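Local coordinates for probable phospholipase A2 homolog 2 (Oryza sativa, PDB 2WG9), which probably catalyses the calcium-dependent hydrolysis of the 2-acyl ester of membrane phospholipids, releasing a free fatty acid and a lysophospholipid, at residues Ala14-Gln26 and Tyr36-Glu50. Residues are numbered along the deposited sequence; the frame is centred on the assembly and turned at random. Where two conformers were deposited one is given.
Sequences AKDQGCSRTCESQ and YGKYCGILYSGCPGE. With CA (calcium ion), chain C; OCA (octanoic acid (caprylic acid)), chain D.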
loop_
_atom_site.group_PDB
_atom_site.type_symbol
_atom_site.label_atom_id
_atom_site.label_comp_id
_atom_site.label_asym_id
_atom_site.label_seq_id
_atom_site.Cartn_x
_atom_site.Cartn_y
_atom_site.Cartn_z
ATOM N N ALA A 14 16.918 6.641 -11.628
ATOM C CA ALA A 14 17.725 6.317 -10.413
ATOM C C ALA A 14 16.884 5.609 -9.349
ATOM O O ALA A 14 15.684 5.380 -9.546
ATOM C CB ALA A 14 18.372 7.582 -9.844
ATOM N N LYS A 15 17.522 5.267 -8.228
ATOM C CA LYS A 15 16.870 4.526 -7.148
ATOM C C LYS A 15 16.285 5.452 -6.078
ATOM O O LYS A 15 15.195 5.195 -5.556
ATOM C CB LYS A 15 17.851 3.540 -6.506
ATOM C CG LYS A 15 17.178 2.356 -5.830
ATOM C CD LYS A 15 18.159 1.552 -4.981
ATOM C CE LYS A 15 17.627 0.145 -4.717
ATOM N NZ LYS A 15 16.427 0.116 -3.829
ATOM N N ASP A 16 17.016 6.521 -5.761
ATOM C CA ASP A 16 16.614 7.474 -4.723
ATOM C C ASP A 16 15.978 8.741 -5.316
ATOM O O ASP A 16 15.931 9.789 -4.664
ATOM C CB ASP A 16 17.808 7.831 -3.819
ATOM C CG ASP A 16 18.462 6.605 -3.176
ATOM O OD1 ASP A 16 18.839 6.689 -1.986
ATOM O OD2 ASP A 16 18.617 5.562 -3.855
ATOM N N GLN A 17 15.491 8.630 -6.553
ATOM C CA GLN A 17 14.721 9.694 -7.206
ATOM C C GLN A 17 13.275 9.225 -7.458
ATOM O O GLN A 17 13.030 8.023 -7.630
ATOM C CB GLN A 17 15.389 10.126 -8.524
ATOM C CG GLN A 17 16.733 10.867 -8.362
ATOM C CD GLN A 17 17.421 11.195 -9.698
ATOM O OE1 GLN A 17 17.369 10.413 -10.656
ATOM N NE2 GLN A 17 18.079 12.352 -9.756
ATOM N N GLY A 18 12.329 10.164 -7.461
ATOM C CA GLY A 18 10.923 9.858 -7.766
ATOM C C GLY A 18 10.199 9.094 -6.667
ATOM O O GLY A 18 9.294 8.304 -6.942
ATOM N N CYS A 19 10.601 9.346 -5.424
ATOM C CA CYS A 19 10.100 8.625 -4.262
ATOM C C CYS A 19 9.888 9.579 -3.089
ATOM O O CYS A 19 10.421 10.696 -3.081
ATOM C CB CYS A 19 11.082 7.507 -3.884
ATOM S SG CYS A 19 12.809 8.065 -3.728
ATOM N N SER A 20 9.116 9.136 -2.095
ATOM C CA SER A 20 8.783 9.984 -0.954
ATOM C C SER A 20 9.674 9.755 0.264
ATOM O O SER A 20 10.044 8.622 0.569
ATOM C CB SER A 20 7.320 9.779 -0.551
ATOM O OG SER A 20 7.017 10.464 0.651
ATOM N N ARG A 21 9.989 10.845 0.956
ATOM C CA ARG A 21 10.612 10.806 2.279
ATOM C C ARG A 21 9.716 11.501 3.314
ATOM O O ARG A 21 10.164 11.804 4.422
ATOM C CB ARG A 21 11.992 11.480 2.252
ATOM C CG ARG A 21 12.910 11.023 1.119
ATOM C CD ARG A 21 14.326 11.579 1.276
ATOM N NE ARG A 21 15.196 11.189 0.167
ATOM C CZ ARG A 21 15.872 10.043 0.094
ATOM N NH1 ARG A 21 16.635 9.796 -0.965
ATOM N NH2 ARG A 21 15.796 9.142 1.071
ATOM N N THR A 22 8.448 11.720 2.951
ATOM C CA THR A 22 7.511 12.475 3.785
ATOM C C THR A 22 6.231 11.685 4.053
ATOM O O THR A 22 5.705 11.020 3.165
ATOM C CB THR A 22 7.172 13.872 3.165
ATOM O OG1 THR A 22 5.940 14.370 3.706
ATOM C CG2 THR A 22 7.029 13.784 1.669
ATOM N N CYS A 23 5.744 11.759 5.288
ATOM C CA CYS A 23 4.497 11.104 5.665
ATOM C C CYS A 23 3.315 11.931 5.168
ATOM O O CYS A 23 2.966 12.949 5.767
ATOM C CB CYS A 23 4.422 10.919 7.183
ATOM S SG CYS A 23 5.777 9.910 7.848
ATOM N N GLU A 24 2.705 11.475 4.076
ATOM C CA GLU A 24 1.579 12.169 3.454
ATOM C C GLU A 24 0.217 11.740 4.011
ATOM O O GLU A 24 0.085 10.689 4.647
ATOM C CB GLU A 24 1.619 11.988 1.927
ATOM C CG GLU A 24 2.821 12.656 1.241
ATOM C CD GLU A 24 2.881 14.157 1.478
ATOM O OE1 GLU A 24 1.822 14.810 1.460
ATOM O OE2 GLU A 24 3.986 14.690 1.687
ATOM N N SER A 25 -0.792 12.581 3.799
ATOM C CA SER A 25 -2.167 12.214 4.125
ATOM C C SER A 25 -3.122 13.007 3.239
ATOM O O SER A 25 -3.790 13.944 3.695
ATOM C CB SER A 25 -2.462 12.388 5.623
ATOM O OG SER A 25 -2.021 13.643 6.110
ATOM N N GLN A 26 -3.149 12.613 1.966
ATOM C CA GLN A 26 -3.866 13.315 0.902
ATOM C C GLN A 26 -4.877 12.386 0.240
ATOM O O GLN A 26 -4.619 11.194 0.081
ATOM C CB GLN A 26 -2.881 13.815 -0.161
ATOM C CG GLN A 26 -1.826 14.806 0.346
ATOM C CD GLN A 26 -2.420 16.161 0.705
ATOM O OE1 GLN A 26 -3.330 16.659 0.027
ATOM N NE2 GLN A 26 -1.909 16.768 1.773
ATOM N N TYR A 36 -0.734 8.187 1.446
ATOM C CA TYR A 36 -0.749 8.031 2.895
ATOM C C TYR A 36 0.604 7.480 3.324
ATOM O O TYR A 36 1.076 6.475 2.772
ATOM C CB TYR A 36 -1.886 7.069 3.274
ATOM C CG TYR A 36 -2.033 6.730 4.732
ATOM C CD1 TYR A 36 -3.108 7.230 5.481
ATOM C CD2 TYR A 36 -1.130 5.868 5.364
ATOM C CE1 TYR A 36 -3.259 6.898 6.826
ATOM C CE2 TYR A 36 -1.270 5.538 6.702
ATOM C CZ TYR A 36 -2.334 6.050 7.427
ATOM O OH TYR A 36 -2.464 5.711 8.756
ATOM N N GLY A 37 1.215 8.137 4.313
ATOM C CA GLY A 37 2.559 7.780 4.761
ATOM C C GLY A 37 3.539 8.006 3.624
ATOM O O GLY A 37 3.348 8.921 2.814
ATOM N N LYS A 38 4.580 7.177 3.562
ATOM C CA LYS A 38 5.583 7.261 2.499
ATOM C C LYS A 38 5.320 6.222 1.404
ATOM O O LYS A 38 5.919 6.296 0.325
ATOM C CB LYS A 38 7.003 7.059 3.064
ATOM C CG LYS A 38 7.504 8.153 4.001
ATOM C CD LYS A 38 8.762 7.681 4.734
ATOM C CE LYS A 38 9.189 8.635 5.840
ATOM N NZ LYS A 38 10.443 8.157 6.537
ATOM N N TYR A 39 4.425 5.263 1.683
ATOM C CA TYR A 39 4.266 4.066 0.836
ATOM C C TYR A 39 2.850 3.772 0.297
ATOM O O TYR A 39 2.719 3.151 -0.751
ATOM C CB TYR A 39 4.795 2.811 1.567
ATOM C CG TYR A 39 6.290 2.825 1.824
ATOM C CD1 TYR A 39 6.811 3.301 3.033
ATOM C CD2 TYR A 39 7.185 2.357 0.859
ATOM C CE1 TYR A 39 8.198 3.310 3.268
ATOM C CE2 TYR A 39 8.570 2.373 1.083
ATOM C CZ TYR A 39 9.067 2.851 2.282
ATOM O OH TYR A 39 10.434 2.861 2.499
ATOM N N CYS A 40 1.801 4.181 1.009
ATOM C CA CYS A 40 0.433 3.817 0.602
ATOM C C CYS A 40 -0.099 4.717 -0.517
ATOM O O CYS A 40 -0.297 5.919 -0.332
ATOM C CB CYS A 40 -0.537 3.820 1.791
ATOM S SG CYS A 40 -0.215 2.612 3.103
ATOM N N GLY A 41 -0.335 4.116 -1.676
ATOM C CA GLY A 41 -0.860 4.839 -2.825
ATOM C C GLY A 41 -0.380 4.213 -4.116
ATOM O O GLY A 41 0.668 3.564 -4.159
ATOM N N ILE A 42 -1.147 4.413 -5.177
ATOM C CA ILE A 42 -0.808 3.878 -6.489
ATOM C C ILE A 42 0.324 4.705 -7.093
ATOM O O ILE A 42 0.281 5.935 -7.069
ATOM C CB ILE A 42 -2.057 3.848 -7.414
ATOM C CG1 ILE A 42 -3.150 2.965 -6.788
ATOM C CG2 ILE A 42 -1.687 3.353 -8.826
ATOM C CD1 ILE A 42 -4.552 3.163 -7.375
ATOM N N LEU A 43 1.347 4.025 -7.614
ATOM C CA LEU A 43 2.533 4.699 -8.169
ATOM C C LEU A 43 3.043 5.780 -7.203
ATOM O O LEU A 43 3.290 6.931 -7.580
ATOM C CB LEU A 43 2.242 5.260 -9.578
ATOM C CG LEU A 43 1.740 4.243 -10.619
ATOM C CD1 LEU A 43 1.206 4.933 -11.856
ATOM C CD2 LEU A 43 2.803 3.225 -11.011
ATOM N N TYR A 44 3.162 5.386 -5.937
ATOM C CA TYR A 44 3.638 6.244 -4.867
ATOM C C TYR A 44 4.352 5.354 -3.852
ATOM O O TYR A 44 3.742 4.439 -3.293
ATOM C CB TYR A 44 2.470 6.985 -4.201
ATOM C CG TYR A 44 2.890 7.733 -2.962
ATOM C CD1 TYR A 44 3.649 8.900 -3.062
ATOM C CD2 TYR A 44 2.556 7.266 -1.688
ATOM C CE1 TYR A 44 4.053 9.596 -1.930
ATOM C CE2 TYR A 44 2.962 7.952 -0.548
ATOM C CZ TYR A 44 3.714 9.115 -0.681
ATOM O OH TYR A 44 4.133 9.799 0.428
ATOM N N SER A 45 5.640 5.605 -3.623
ATOM C CA SER A 45 6.429 4.751 -2.734
ATOM C C SER A 45 7.589 5.502 -2.093
ATOM O O SER A 45 8.005 6.556 -2.580
ATOM C CB SER A 45 6.938 3.511 -3.488
ATOM O OG SER A 45 7.209 2.444 -2.589
ATOM N N GLY A 46 8.106 4.947 -0.999
ATOM C CA GLY A 46 9.158 5.583 -0.227
ATOM C C GLY A 46 10.529 5.329 -0.826
ATOM O O GLY A 46 10.752 4.316 -1.496
ATOM N N CYS A 47 11.442 6.263 -0.588
ATOM C CA CYS A 47 12.816 6.127 -1.047
ATOM C C CYS A 47 13.490 4.974 -0.297
ATOM O O CYS A 47 13.086 4.650 0.820
ATOM C CB CYS A 47 13.566 7.449 -0.854
ATOM S SG CYS A 47 12.885 8.823 -1.856
ATOM N N PRO A 48 14.490 4.319 -0.923
ATOM C CA PRO A 48 15.164 3.205 -0.244
ATOM C C PRO A 48 15.638 3.579 1.161
ATOM O O PRO A 48 16.207 4.662 1.376
ATOM C CB PRO A 48 16.335 2.888 -1.176
ATOM C CG PRO A 48 15.833 3.303 -2.539
ATOM C CD PRO A 48 15.023 4.542 -2.282
ATOM N N GLY A 49 15.343 2.706 2.119
ATOM C CA GLY A 49 15.752 2.907 3.501
ATOM C C GLY A 49 14.784 3.689 4.371
ATOM O O GLY A 49 14.939 3.694 5.588
ATOM N N GLU A 50 13.788 4.348 3.758
ATOM C CA GLU A 50 12.832 5.187 4.504
ATOM C C GLU A 50 11.926 4.368 5.400
ATOM O O GLU A 50 11.227 3.459 4.931
ATOM C CB GLU A 50 11.953 6.030 3.567
ATOM C CG GLU A 50 12.666 7.170 2.846
ATOM C CD GLU A 50 13.130 8.268 3.782
ATOM O OE1 GLU A 50 12.415 8.590 4.748
ATOM O OE2 GLU A 50 14.219 8.820 3.541
HETATM CA CA CA C . 2.635 2.542 -2.922
HETATM C C1 OCA D . 0.386 0.186 -1.553
HETATM C C2 OCA D . -1.092 -0.033 -1.220
HETATM C C3 OCA D . -1.841 -0.688 -2.378
HETATM C C4 OCA D . -2.095 0.278 -3.538
HETATM C C5 OCA D . -3.015 1.446 -3.148
HETATM C C6 OCA D . -4.488 1.084 -3.326
HETATM C C7 OCA D . -5.321 2.322 -3.661
HETATM C C8 OCA D . -6.221 2.704 -2.480
HETATM O O1 OCA D . 0.708 1.292 -2.029
HETATM O O2 OCA D . 1.163 -0.760 -1.314
HETATM O O HOH W 1 17.239 6.765 0.103
HETATM O O HOH W 2 7.227 6.641 -6.158
HETATM O O HOH W 3 12.569 10.899 6.113
HETATM O O HOH W 4 3.076 2.034 -5.228
#
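C47 and C19 are joined by a disulfide, SG to SG 2.0 Å, with a near-perpendicular twist (chi3 97°). C47 CB lies over one face of the R21 guanidinium, 3.4 Å from NH2, while E50 comes at the edge of that group: R21 NH2 makes a salt bridge to E50 OE2 at 2.9 Å, nearly in the guanidinium plane and on the anti side of the oxygen. The guanidinium and the E50 carboxylate planes stand 71° apart. With CG anti to its carbonyl carbon (chi1 -49°) and the chain extended to NE, R21 runs past both C47 SG and E50. E50 OE1 forms a second salt bridge, to K38 NZ at 2.7 Å, so one carboxylate bridges two cations; a lysine in its place would probably leave R21 and K38 without their shared anion and set three positive charges together. D16 extends the network, its OD1 sharing with R21 NH2 a water that also donates to P48 O. The P48 ring lies against K15, CG 3.5 Å from NZ and CD against K15 O, with CG also near D16 OD2. The backbones pair at S20: its N donates to S45 O, and its O accepts from C47 N. S20 OG donates a hydrogen bond to Y44 OH at 3.0 Å and accepts from T22 N in an ST turn. Y44 OH in turn meets a lone pair of G37 O in the carbonyl plane at 2.7 Å, an oxygen that also receives E24 N in the antiparallel hairpin of 24-26 and 35-37. The 36-50 segment carries the phospholipase A2 calcium loop: Y39 O, G41 O and Y44 O bind calcium together with D64, octanoate O1 and a water. Disulfide, salt-bridge network and hydroxyl hydrogen bonds thus tie residues 14-26 to the calcium-loop segment, consistent with holding Y44 and its carbonyl in position for the metal.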